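Local coordinates for De Novo Protein OR329 (Artificial gene, PDB 4HXT) that is a computationally designed armadillo-repeat protein, a stack of short helices that probably serves to self-assemble with a second copy of itself, at residues A[18-23]-A[57-62]; A[24-29]-A[38-43]; A[44-49]-A[79-84]; A[92-95]-A[101-104]; A[196-201]-A[236-241]. One frame throughout, in Å; residues are numbered along the deposited sequence.

In the fold
Contacts 1 to 4 gather in the first half of the helical stack, and contact 5 lies on the opposite side of the chain's centre, about 42 Å from contact 1, centre to centre. Contacts 2, 3 and 4 are buried; contacts 1 and 5 are partly buried. Contacts 1 and 2 share helix 16-30, whereas contacts 2 and 3 meet through Val41 and Val46. Chemistry follows place: aliphatic packing alone crosses contacts 2 and 3, contact 4 adds a glutamine-to-carbonyl hydrogen bond, contact 1 packs a lysine chain, and contact 5 adds a bridging water. Contacts 3 and 5 also reach the second subunit.

Contact 1: residues A[18-23]-A[57-62]; sequences TQKEAA and DSEVQK
Lys20 lays the aliphatic part of its side chain across Glu59 and Val60, and more of its surface is buried here than of any other residue in the two segments. Lys20 CD comes within 3.3 Å of Glu59 CB, the two chains meeting at a slant. One carbon nearer the backbone, Lys20 CG lies 3.9 Å from Val60 CG2, and these two side chains cross at about a right angle. The chain bends about its CG-CD bond (chi3 -79°), and its ammonium ends in a salt bridge with Glu17. The carboxylates of Asp57 and Glu59 stand farther off, Lys20 NZ being 4.7 Å from Asp57 OD2, near enough that they may add a favourable field, though not in direct contact. The axes of the short segments approach to 8.9 Å and run nearly parallel, at 14°, as expected for helices of successive layers stacked side by side in an armadillo solenoid. Val60 sits between the helices: its CG2 touches Lys20 on one flank and Gln19 OE1, at 3.7 Å, on another. The amide nitrogen of Gln19 turns to the carbonyl of Leu11. An alanine in place of Lys20 would remove the methylene cover from Glu59 and Val60, and would probably leave Glu17 without its cationic mate. Before the second helix, Asp57 is the N-cap: its OD1 accepts from Glu59 N at 3.0 Å, the donor standing well above the carboxylate plane, while OD2 bonds Ser16 OG.

Contact 2: residues A[24-29]-A[38-43]; sequences RDLAEI and KAIVDA
In the hydrophobic interior of this armadillo-type solenoid, Ile40 of the short helix 34-42 reaches across to Leu26 and Ile29 of the longer helix 16-30. The backbones stay apart, with Leu26 CA and Ile40 CA, the nearest such pair, 7.6 Å from each other, so long branched side chains must bridge the interval. Ile40 does this with an extended arm (chi2 176°), which carries CD1 as far as the partner helix. There the methyl meets three groups: the backbone oxygen of Leu26, with Leu26 O to Ile40 CD1 at 3.5 Å; the leucine branch, with Leu26 CD2 to Ile40 CD1 at 3.9 Å; and the branch methyl of isoleucine, with Ile29 CG2 to Ile40 CD1 at 4.0 Å. Ile40 CG1 also lies 3.9 Å from Leu26 CD2, so the leucine methyl covers the last C-C bond of Ile40 and not just its end. Both leucine and isoleucine meet Ile40 obliquely. No hydrogen bond crosses between the segments, and the contact is purely van der Waals. Helix 3-10 closes the same layer, with Leu7 packed on both Leu26 and Ile29, while Ala27 turns to Arg66 and Ala67 of helix 58-71.

Contact 3: residues A[44-49]-A[79-84]; sequences GGVEVL and IKAIVD
Val46 fits both its methyls against the backbone and side chains of Ala81 and Ile82, joining helix 45-52 to helix 76-84 of the next armadillo repeat in the solenoid. CG1 stands anti to the backbone N (chi1 173°), and this branch penetrates deepest: Val46 CG1 is 3.6 Å from Ala81 O and equally 3.6 Å from Ile82 CA, so it rests on the peptide between the two residues. The other methyl takes the side chain of the alanine, with Val46 CG2 to Ala81 CB at 4.1 Å. Although the first side-chain bond of Ile82 points away, its CG1 still flanks the valine, 3.9 Å from Val46 CG1. Alanine's short side chain is consistent with this close passage, the CA atoms of Val46 and Ile82 lying 6.1 Å apart. Just before Val46 the chain leaves helix 34-42 through a Schellman motif at Gly44, whose positive phi (76°) favours glycine; the same residue is the N-cap of the new helix. Lys80 of helix 76-84 touches the second subunit, by a hydrogen bond to Gly243 O and a cation-pi contact with Trp244 of that chain. Within its own helix, Lys80 NZ grips Asp84 OD2 at 2.6 Å from the syn side.

Contact 4: residues A[92-95]-A[101-104]; sequences VKLL and EVQK
The chain folds back between Leu95 and Gln103, whose CA atoms come to 4.7 Å of each other where helix 87-94 gives way, over a short connection, to helix 100-113. A backbone bond from Leu95 N to Val92 O, 3.2 Å long, closes a four-residue turn, Val92 to Leu95, at this end. Leu94 and Val102 form the apolar half of the contact. Val102 CG1, anti to its own backbone nitrogen, reaches Leu94 CG at 3.8 Å and Leu94 CB at 3.9 Å, and touches the leucine's carbonyl oxygen as well. The two side chains meet obliquely. Leu95 instead sends its first side-chain bond away, and its branches pack on Val132, Leu133 and Leu136 of helix 129-136. Gln103 supplies the polar half. Its chain is extended beyond CG (chi2 -171°), which lets the amide arrive alongside Leu95: Gln103 NE2 donates to Leu95 O at 2.8 Å, with an N-H...O angle of 164° and a C=O...N angle of 156°. The oxygen lies nearly in the amide plane, as a well-directed bond requires, and Gln103 CG also sits against it at 3.2 Å. Gln19 with Leu11 and Gln61 with Leu53 make the corresponding bond in earlier turns of the solenoid. A side-chain amide thus satisfies a carbonyl at the helix corner, and the bond would restrain the rotation of the Gln103 amide, next to the buried packing of Leu94 on Val102.

Contact 5: residues A[196-201]-A[236-241]; sequences NIASGP and LENIKS
Apolar packing brings Ala198 against Asn238 and Ile239. The alanine methyl meets the asparagine's first carbon, with Ala198 CB to Asn238 CB at 3.5 Å, and lies 4.1 Å from Ile239 CG1. The same Asn238 CB sits 3.2 Å from Ala198 O, a tight fit of a methylene on a carbonyl. Ser199 CB adds a looser touch on Asn238 ND2. Among the polar links, Asn238 has CG anti to its carbonyl carbon (chi1 -73°), which turns the amide toward the neighbouring helix, where ND2 hydrogen-bonds Ala195 O. A leucine here would probably leave that carbonyl without its side-chain donor. One water spans the gap between the segments, donating to Ala198 O at 2.8 Å and to Ser241 OG at 2.6 Å. Within the first segment, a type I turn from Ile197 to Gly200 is closed by Gly200 N on Ile197 O; one residue earlier, Asn196 O accepts from both Ser199 N and, at 2.7 Å, Ser199 OG. The contact joins the end of helix 184-197 to the final helix, 226-241, of the armadillo stack. Helix 202-210 packs alongside, Ile205 and Ile208 touching Ala198 and Ile208 also Ile239, while Val214 and Leu217 of helix 213-219 cover Ile239.

Contact 1: residues A[18-23]-A[57-62]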
# COMPACT_ATOMS: atom_id res chain seq x y z
N THR A 18 -26.49 -23.19 21.03
CA THR A 18 -25.68 -24.01 20.15
C THR A 18 -24.85 -23.11 19.23
O THR A 18 -23.66 -23.32 19.04
CB THR A 18 -26.56 -24.93 19.28
OG1 THR A 18 -27.39 -25.72 20.14
CG2 THR A 18 -25.69 -25.85 18.43
N GLN A 19 -25.50 -22.09 18.67
CA GLN A 19 -24.84 -21.15 17.77
C GLN A 19 -23.66 -20.43 18.43
O GLN A 19 -22.56 -20.41 17.90
CB GLN A 19 -25.82 -20.10 17.28
CG GLN A 19 -26.85 -20.59 16.29
CD GLN A 19 -27.64 -19.43 15.72
OE1 GLN A 19 -28.27 -18.68 16.45
NE2 GLN A 19 -27.58 -19.28 14.40
N LYS A 20 -23.93 -19.83 19.59
CA LYS A 20 -22.93 -19.09 20.35
C LYS A 20 -21.72 -19.95 20.67
O LYS A 20 -20.57 -19.51 20.55
CB LYS A 20 -23.50 -18.59 21.67
CG LYS A 20 -24.58 -17.54 21.52
CD LYS A 20 -25.09 -17.05 22.88
CE LYS A 20 -26.08 -18.02 23.49
NZ LYS A 20 -26.69 -17.46 24.74
N GLU A 21 -21.99 -21.18 21.09
CA GLU A 21 -21.00 -22.18 21.46
C GLU A 21 -20.16 -22.61 20.26
O GLU A 21 -18.95 -22.80 20.38
CB GLU A 21 -21.72 -23.41 22.04
CG GLU A 21 -20.78 -24.49 22.63
CD GLU A 21 -19.89 -23.94 23.72
OE1 GLU A 21 -20.17 -22.83 24.22
OE2 GLU A 21 -18.91 -24.64 24.07
N ALA A 22 -20.80 -22.81 19.11
CA ALA A 22 -20.07 -23.19 17.90
C ALA A 22 -19.16 -22.04 17.47
O ALA A 22 -17.99 -22.26 17.13
CB ALA A 22 -21.06 -23.54 16.77
N ALA A 23 -19.70 -20.82 17.48
CA ALA A 23 -18.93 -19.65 17.10
C ALA A 23 -17.79 -19.45 18.08
O ALA A 23 -16.67 -19.11 17.69
CB ALA A 23 -19.83 -18.42 17.10
N ASP A 57 -29.93 -11.84 17.89
CA ASP A 57 -29.41 -12.08 19.23
C ASP A 57 -27.99 -11.52 19.37
O ASP A 57 -27.04 -12.08 18.83
CB ASP A 57 -29.41 -13.58 19.52
CG ASP A 57 -28.95 -13.90 20.92
OD1 ASP A 57 -28.62 -12.96 21.67
OD2 ASP A 57 -28.92 -15.10 21.28
N SER A 58 -27.85 -10.42 20.10
CA SER A 58 -26.55 -9.79 20.29
C SER A 58 -25.48 -10.77 20.76
O SER A 58 -24.30 -10.61 20.45
CB SER A 58 -26.65 -8.63 21.29
OG SER A 58 -27.44 -7.59 20.76
N GLU A 59 -25.88 -11.78 21.52
CA GLU A 59 -24.92 -12.76 22.01
C GLU A 59 -24.31 -13.52 20.83
O GLU A 59 -23.12 -13.83 20.83
CB GLU A 59 -25.59 -13.74 22.97
CG GLU A 59 -26.07 -13.09 24.25
CD GLU A 59 -24.96 -12.32 24.95
OE1 GLU A 59 -23.93 -12.94 25.29
OE2 GLU A 59 -25.13 -11.09 25.16
N VAL A 60 -25.14 -13.83 19.84
CA VAL A 60 -24.68 -14.55 18.66
C VAL A 60 -23.80 -13.62 17.82
O VAL A 60 -22.75 -14.03 17.33
CB VAL A 60 -25.86 -15.05 17.81
CG1 VAL A 60 -25.34 -15.67 16.51
CG2 VAL A 60 -26.67 -16.07 18.60
N GLN A 61 -24.24 -12.38 17.66
CA GLN A 61 -23.48 -11.40 16.90
C GLN A 61 -22.08 -11.23 17.47
O GLN A 61 -21.09 -11.26 16.75
CB GLN A 61 -24.17 -10.04 16.93
CG GLN A 61 -25.50 -9.97 16.22
CD GLN A 61 -26.06 -8.56 16.25
OE1 GLN A 61 -26.25 -7.99 17.32
NE2 GLN A 61 -26.31 -8.00 15.07
N LYS A 62 -22.02 -11.02 18.79
CA LYS A 62 -20.75 -10.82 19.47
C LYS A 62 -19.79 -11.99 19.27
O LYS A 62 -18.60 -11.78 18.99
CB LYS A 62 -21.00 -10.57 20.96
CG LYS A 62 -20.32 -11.53 21.92
CD LYS A 62 -20.76 -11.26 23.35
CE LYS A 62 -20.20 -12.30 24.31
NZ LYS A 62 -20.61 -12.04 25.72

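Contact 2: residues A[24-29]-A[38-43]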
# COMPACT_ATOMS: atom_id res chain seq x y z
N ARG A 24 -18.06 -19.68 19.36
CA ARG A 24 -17.05 -19.52 20.39
C ARG A 24 -15.93 -20.53 20.18
O ARG A 24 -14.75 -20.19 20.26
CB ARG A 24 -17.68 -19.68 21.78
CG ARG A 24 -16.86 -19.09 22.91
CD ARG A 24 -17.75 -18.60 24.05
NE ARG A 24 -18.61 -19.63 24.61
CZ ARG A 24 -19.93 -19.71 24.41
NH1 ARG A 24 -20.54 -18.81 23.65
NH2 ARG A 24 -20.63 -20.67 24.99
N ASP A 25 -16.29 -21.78 19.88
CA ASP A 25 -15.28 -22.80 19.64
C ASP A 25 -14.48 -22.47 18.39
O ASP A 25 -13.28 -22.71 18.33
CB ASP A 25 -15.92 -24.19 19.50
CG ASP A 25 -16.54 -24.68 20.80
OD1 ASP A 25 -15.95 -24.43 21.87
OD2 ASP A 25 -17.60 -25.33 20.75
N LEU A 26 -15.14 -21.91 17.38
CA LEU A 26 -14.45 -21.54 16.15
C LEU A 26 -13.50 -20.38 16.43
O LEU A 26 -12.41 -20.31 15.87
CB LEU A 26 -15.46 -21.17 15.06
CG LEU A 26 -16.13 -22.37 14.38
CD1 LEU A 26 -17.29 -21.91 13.52
CD2 LEU A 26 -15.10 -23.11 13.53
N ALA A 27 -13.92 -19.47 17.30
CA ALA A 27 -13.09 -18.32 17.66
C ALA A 27 -11.81 -18.83 18.33
O ALA A 27 -10.71 -18.37 18.02
CB ALA A 27 -13.85 -17.39 18.60
N GLU A 28 -11.96 -19.79 19.24
CA GLU A 28 -10.82 -20.37 19.93
C GLU A 28 -9.90 -21.06 18.94
O GLU A 28 -8.68 -20.90 18.99
CB GLU A 28 -11.29 -21.37 20.99
CG GLU A 28 -11.49 -20.75 22.37
CD GLU A 28 -12.60 -21.41 23.17
OE1 GLU A 28 -12.60 -22.65 23.29
OE2 GLU A 28 -13.47 -20.68 23.69
N ILE A 29 -10.48 -21.82 18.02
CA ILE A 29 -9.70 -22.52 17.00
C ILE A 29 -8.95 -21.51 16.13
O ILE A 29 -7.81 -21.74 15.72
CB ILE A 29 -10.59 -23.39 16.10
CG1 ILE A 29 -11.19 -24.54 16.91
CG2 ILE A 29 -9.78 -23.93 14.93
CD1 ILE A 29 -12.06 -25.49 16.10
N LYS A 38 -7.06 -21.56 8.20
CA LYS A 38 -7.34 -21.98 6.83
C LYS A 38 -8.37 -23.10 6.81
O LYS A 38 -9.15 -23.21 5.86
CB LYS A 38 -6.05 -22.44 6.13
CG LYS A 38 -6.31 -23.11 4.79
CD LYS A 38 -5.08 -23.09 3.88
CE LYS A 38 -5.23 -22.04 2.79
NZ LYS A 38 -6.36 -22.33 1.86
N ALA A 39 -8.38 -23.92 7.85
CA ALA A 39 -9.34 -25.01 7.94
C ALA A 39 -10.75 -24.44 8.00
O ALA A 39 -11.66 -24.92 7.32
CB ALA A 39 -9.06 -25.85 9.17
N ILE A 40 -10.94 -23.41 8.82
CA ILE A 40 -12.24 -22.79 8.96
C ILE A 40 -12.66 -22.15 7.64
O ILE A 40 -13.82 -22.27 7.21
CB ILE A 40 -12.22 -21.70 10.05
CG1 ILE A 40 -11.87 -22.33 11.40
CG2 ILE A 40 -13.58 -21.01 10.13
CD1 ILE A 40 -11.74 -21.33 12.54
N VAL A 41 -11.72 -21.48 6.98
CA VAL A 41 -12.02 -20.82 5.72
C VAL A 41 -12.42 -21.83 4.64
O VAL A 41 -13.40 -21.62 3.92
CB VAL A 41 -10.81 -20.01 5.22
CG1 VAL A 41 -11.10 -19.44 3.84
CG2 VAL A 41 -10.50 -18.88 6.21
N ASP A 42 -11.65 -22.91 4.52
CA ASP A 42 -11.95 -23.92 3.52
C ASP A 42 -13.27 -24.62 3.81
O ASP A 42 -13.92 -25.14 2.91
CB ASP A 42 -10.83 -24.96 3.45
CG ASP A 42 -9.49 -24.36 3.05
OD1 ASP A 42 -9.48 -23.47 2.17
OD2 ASP A 42 -8.46 -24.78 3.60
N ALA A 43 -13.67 -24.61 5.08
CA ALA A 43 -14.93 -25.24 5.49
C ALA A 43 -16.13 -24.32 5.25
O ALA A 43 -17.26 -24.67 5.59
CB ALA A 43 -14.85 -25.64 6.96

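Contact 3: residues A[44-49]-A[79-84]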
# COMPACT_ATOMS: atom_id res chain seq x y z
N GLY A 44 -15.88 -23.14 4.67
CA GLY A 44 -16.95 -22.20 4.41
C GLY A 44 -17.43 -21.45 5.64
O GLY A 44 -18.50 -20.84 5.63
N GLY A 45 -16.63 -21.49 6.70
CA GLY A 45 -16.99 -20.84 7.95
C GLY A 45 -17.18 -19.33 7.91
O GLY A 45 -18.03 -18.80 8.61
N VAL A 46 -16.38 -18.63 7.10
CA VAL A 46 -16.48 -17.18 7.00
C VAL A 46 -17.87 -16.74 6.53
O VAL A 46 -18.50 -15.90 7.17
CB VAL A 46 -15.41 -16.62 6.04
CG1 VAL A 46 -15.63 -15.13 5.81
CG2 VAL A 46 -14.02 -16.88 6.59
N GLU A 47 -18.33 -17.30 5.42
CA GLU A 47 -19.64 -16.97 4.87
C GLU A 47 -20.72 -17.15 5.93
O GLU A 47 -21.57 -16.29 6.13
CB GLU A 47 -19.98 -17.85 3.66
CG GLU A 47 -19.34 -17.45 2.34
CD GLU A 47 -17.86 -17.80 2.26
OE1 GLU A 47 -17.34 -18.43 3.20
OE2 GLU A 47 -17.22 -17.44 1.26
N VAL A 48 -20.68 -18.29 6.62
CA VAL A 48 -21.67 -18.60 7.65
C VAL A 48 -21.55 -17.64 8.83
O VAL A 48 -22.55 -17.18 9.37
CB VAL A 48 -21.52 -20.05 8.13
CG1 VAL A 48 -22.55 -20.37 9.20
CG2 VAL A 48 -21.65 -21.01 6.95
N LEU A 49 -20.32 -17.34 9.25
CA LEU A 49 -20.11 -16.42 10.37
C LEU A 49 -20.60 -15.03 10.03
O LEU A 49 -21.13 -14.32 10.89
CB LEU A 49 -18.63 -16.37 10.75
CG LEU A 49 -18.13 -17.59 11.52
CD1 LEU A 49 -16.62 -17.54 11.64
CD2 LEU A 49 -18.79 -17.63 12.90
N ILE A 79 -8.32 -12.89 5.37
CA ILE A 79 -8.93 -11.56 5.33
C ILE A 79 -9.71 -11.37 4.04
O ILE A 79 -10.79 -10.79 4.03
CB ILE A 79 -7.86 -10.43 5.42
CG1 ILE A 79 -7.15 -10.50 6.78
CG2 ILE A 79 -8.52 -9.08 5.21
CD1 ILE A 79 -6.01 -9.51 6.93
N LYS A 80 -9.15 -11.86 2.94
CA LYS A 80 -9.80 -11.74 1.66
C LYS A 80 -11.12 -12.49 1.64
O LYS A 80 -12.08 -12.05 1.01
CB LYS A 80 -8.90 -12.28 0.56
CG LYS A 80 -9.45 -12.04 -0.83
CD LYS A 80 -8.46 -12.48 -1.88
CE LYS A 80 -8.85 -11.96 -3.23
NZ LYS A 80 -10.22 -12.39 -3.56
N ALA A 81 -11.16 -13.63 2.33
CA ALA A 81 -12.37 -14.45 2.40
C ALA A 81 -13.47 -13.64 3.09
O ALA A 81 -14.63 -13.69 2.70
CB ALA A 81 -12.09 -15.75 3.17
N ILE A 82 -13.09 -12.88 4.11
CA ILE A 82 -14.05 -12.07 4.84
C ILE A 82 -14.59 -10.96 3.95
O ILE A 82 -15.80 -10.73 3.90
CB ILE A 82 -13.43 -11.42 6.08
CG1 ILE A 82 -13.02 -12.51 7.08
CG2 ILE A 82 -14.43 -10.46 6.72
CD1 ILE A 82 -12.27 -11.99 8.28
N VAL A 83 -13.69 -10.27 3.25
CA VAL A 83 -14.08 -9.17 2.37
C VAL A 83 -14.97 -9.66 1.22
O VAL A 83 -15.99 -9.05 0.93
CB VAL A 83 -12.84 -8.45 1.80
CG1 VAL A 83 -13.27 -7.36 0.83
CG2 VAL A 83 -12.02 -7.85 2.94
N ASP A 84 -14.58 -10.76 0.59
CA ASP A 84 -15.35 -11.30 -0.52
C ASP A 84 -16.71 -11.85 -0.11
O ASP A 84 -17.58 -12.06 -0.96
CB ASP A 84 -14.54 -12.39 -1.24
CG ASP A 84 -13.44 -11.81 -2.12
OD1 ASP A 84 -13.33 -10.57 -2.23
OD2 ASP A 84 -12.68 -12.61 -2.72

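Contact 4: residues A[92-95]-A[101-104]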
# COMPACT_ATOMS: atom_id res chain seq x y z
N VAL A 92 -19.18 -3.00 9.74
CA VAL A 92 -19.30 -1.56 9.86
C VAL A 92 -20.64 -1.22 10.51
O VAL A 92 -20.72 -0.35 11.37
CB VAL A 92 -19.18 -0.87 8.48
CG1 VAL A 92 -19.60 0.60 8.58
CG2 VAL A 92 -17.73 -0.96 7.98
N LYS A 93 -21.69 -1.93 10.11
CA LYS A 93 -23.00 -1.68 10.69
C LYS A 93 -23.02 -2.04 12.18
O LYS A 93 -23.63 -1.33 12.98
CB LYS A 93 -24.09 -2.47 9.97
CG LYS A 93 -25.48 -2.09 10.45
CD LYS A 93 -26.59 -2.79 9.69
CE LYS A 93 -27.94 -2.19 10.05
NZ LYS A 93 -28.19 -2.18 11.52
N LEU A 94 -22.35 -3.12 12.56
CA LEU A 94 -22.30 -3.54 13.96
C LEU A 94 -21.52 -2.58 14.85
O LEU A 94 -21.63 -2.63 16.08
CB LEU A 94 -21.71 -4.95 14.07
CG LEU A 94 -22.71 -6.12 13.95
CD1 LEU A 94 -23.62 -5.92 12.75
CD2 LEU A 94 -21.94 -7.42 13.84
N LEU A 95 -20.72 -1.72 14.23
CA LEU A 95 -19.95 -0.74 15.00
C LEU A 95 -20.89 0.16 15.80
O LEU A 95 -20.51 0.68 16.86
CB LEU A 95 -19.10 0.12 14.08
CG LEU A 95 -17.88 -0.55 13.44
CD1 LEU A 95 -17.20 0.44 12.50
CD2 LEU A 95 -16.92 -1.00 14.54
N GLU A 101 -20.10 -5.02 23.61
CA GLU A 101 -19.26 -6.15 23.25
C GLU A 101 -19.30 -6.36 21.73
O GLU A 101 -18.30 -6.72 21.12
CB GLU A 101 -19.73 -7.41 23.98
CG GLU A 101 -18.66 -8.47 24.17
CD GLU A 101 -17.42 -7.92 24.87
OE1 GLU A 101 -17.57 -7.20 25.87
OE2 GLU A 101 -16.30 -8.23 24.41
N VAL A 102 -20.47 -6.14 21.14
CA VAL A 102 -20.62 -6.29 19.69
C VAL A 102 -19.77 -5.20 19.03
O VAL A 102 -19.07 -5.45 18.06
CB VAL A 102 -22.10 -6.12 19.26
CG1 VAL A 102 -22.20 -6.05 17.74
CG2 VAL A 102 -22.93 -7.27 19.79
N GLN A 103 -19.85 -3.99 19.58
CA GLN A 103 -19.09 -2.87 19.05
C GLN A 103 -17.60 -3.16 19.10
O GLN A 103 -16.88 -2.93 18.13
CB GLN A 103 -19.34 -1.61 19.88
CG GLN A 103 -20.67 -0.95 19.66
CD GLN A 103 -20.73 0.38 20.35
OE1 GLN A 103 -20.76 0.46 21.57
NE2 GLN A 103 -20.73 1.45 19.56
N LYS A 104 -17.16 -3.64 20.25
CA LYS A 104 -15.76 -3.96 20.48
C LYS A 104 -15.25 -5.04 19.53
O LYS A 104 -14.19 -4.89 18.93
CB LYS A 104 -15.56 -4.40 21.93
CG LYS A 104 -14.15 -4.81 22.28
CD LYS A 104 -14.11 -5.64 23.56
CE LYS A 104 -14.80 -4.93 24.72
NZ LYS A 104 -14.82 -5.77 25.95

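Contact 5: residues A[196-201]-A[236-241]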
# COMPACT_ATOMS: atom_id res chain seq x y z
N ASN A 196 1.25 7.72 11.24
CA ASN A 196 0.93 7.10 9.96
C ASN A 196 0.25 8.09 9.03
O ASN A 196 0.57 8.15 7.84
CB ASN A 196 0.05 5.86 10.18
CG ASN A 196 0.83 4.70 10.76
OD1 ASN A 196 2.06 4.72 10.77
ND2 ASN A 196 0.13 3.69 11.23
N ILE A 197 -0.67 8.86 9.57
CA ILE A 197 -1.37 9.87 8.78
C ILE A 197 -0.33 10.86 8.26
O ILE A 197 -0.44 11.35 7.14
CB ILE A 197 -2.41 10.63 9.64
CG1 ILE A 197 -3.59 9.70 9.95
CG2 ILE A 197 -2.85 11.90 8.94
CD1 ILE A 197 -4.59 10.26 10.93
N ALA A 198 0.68 11.14 9.08
CA ALA A 198 1.72 12.09 8.71
C ALA A 198 2.66 11.61 7.60
O ALA A 198 3.47 12.39 7.09
CB ALA A 198 2.53 12.49 9.95
N SER A 199 2.58 10.34 7.23
CA SER A 199 3.42 9.83 6.15
C SER A 199 2.62 9.89 4.85
O SER A 199 3.06 9.40 3.81
CB SER A 199 3.86 8.39 6.42
OG SER A 199 2.75 7.51 6.39
N GLY A 200 1.44 10.50 4.92
CA GLY A 200 0.59 10.60 3.76
C GLY A 200 0.77 11.88 2.96
O GLY A 200 1.86 12.45 2.92
N PRO A 201 -0.31 12.36 2.32
CA PRO A 201 -0.26 13.58 1.51
C PRO A 201 -0.06 14.83 2.35
O PRO A 201 -0.38 14.85 3.54
CB PRO A 201 -1.61 13.57 0.81
CG PRO A 201 -2.51 13.01 1.87
CD PRO A 201 -1.69 11.85 2.42
N LEU A 236 6.51 13.57 14.24
CA LEU A 236 7.17 14.86 14.09
C LEU A 236 8.10 14.89 12.88
O LEU A 236 8.12 15.87 12.13
CB LEU A 236 7.96 15.19 15.36
CG LEU A 236 7.10 15.58 16.57
CD1 LEU A 236 7.96 15.73 17.81
CD2 LEU A 236 6.37 16.88 16.27
N GLU A 237 8.86 13.82 12.68
CA GLU A 237 9.76 13.77 11.53
C GLU A 237 8.98 13.74 10.22
O GLU A 237 9.39 14.33 9.22
CB GLU A 237 10.68 12.54 11.61
CG GLU A 237 12.00 12.83 12.30
CD GLU A 237 13.06 11.80 11.98
OE1 GLU A 237 13.00 10.69 12.55
OE2 GLU A 237 13.95 12.10 11.15
N ASN A 238 7.84 13.04 10.21
CA ASN A 238 7.03 12.99 9.00
C ASN A 238 6.48 14.38 8.71
O ASN A 238 6.49 14.84 7.57
CB ASN A 238 5.89 11.98 9.14
CG ASN A 238 6.38 10.55 9.08
OD1 ASN A 238 7.48 10.30 8.61
ND2 ASN A 238 5.57 9.62 9.55
N ILE A 239 6.04 15.06 9.76
CA ILE A 239 5.50 16.40 9.62
C ILE A 239 6.56 17.33 9.05
O ILE A 239 6.27 18.19 8.20
CB ILE A 239 5.01 16.93 10.97
CG1 ILE A 239 3.81 16.09 11.44
CG2 ILE A 239 4.64 18.41 10.85
CD1 ILE A 239 3.37 16.38 12.86
N LYS A 240 7.80 17.16 9.50
CA LYS A 240 8.92 17.97 9.04
C LYS A 240 9.15 17.80 7.54
O LYS A 240 9.55 18.74 6.86
CB LYS A 240 10.20 17.60 9.80
CG LYS A 240 11.45 18.35 9.33
CD LYS A 240 11.29 19.86 9.52
CE LYS A 240 12.54 20.62 9.10
NZ LYS A 240 12.90 20.37 7.67
N SER A 241 8.91 16.60 7.02
CA SER A 241 9.10 16.36 5.59
C SER A 241 7.99 17.03 4.79
O SER A 241 8.15 17.29 3.60
CB SER A 241 9.14 14.86 5.29
OG SER A 241 7.84 14.33 5.26
O HOH W 1 5.60 13.09 5.43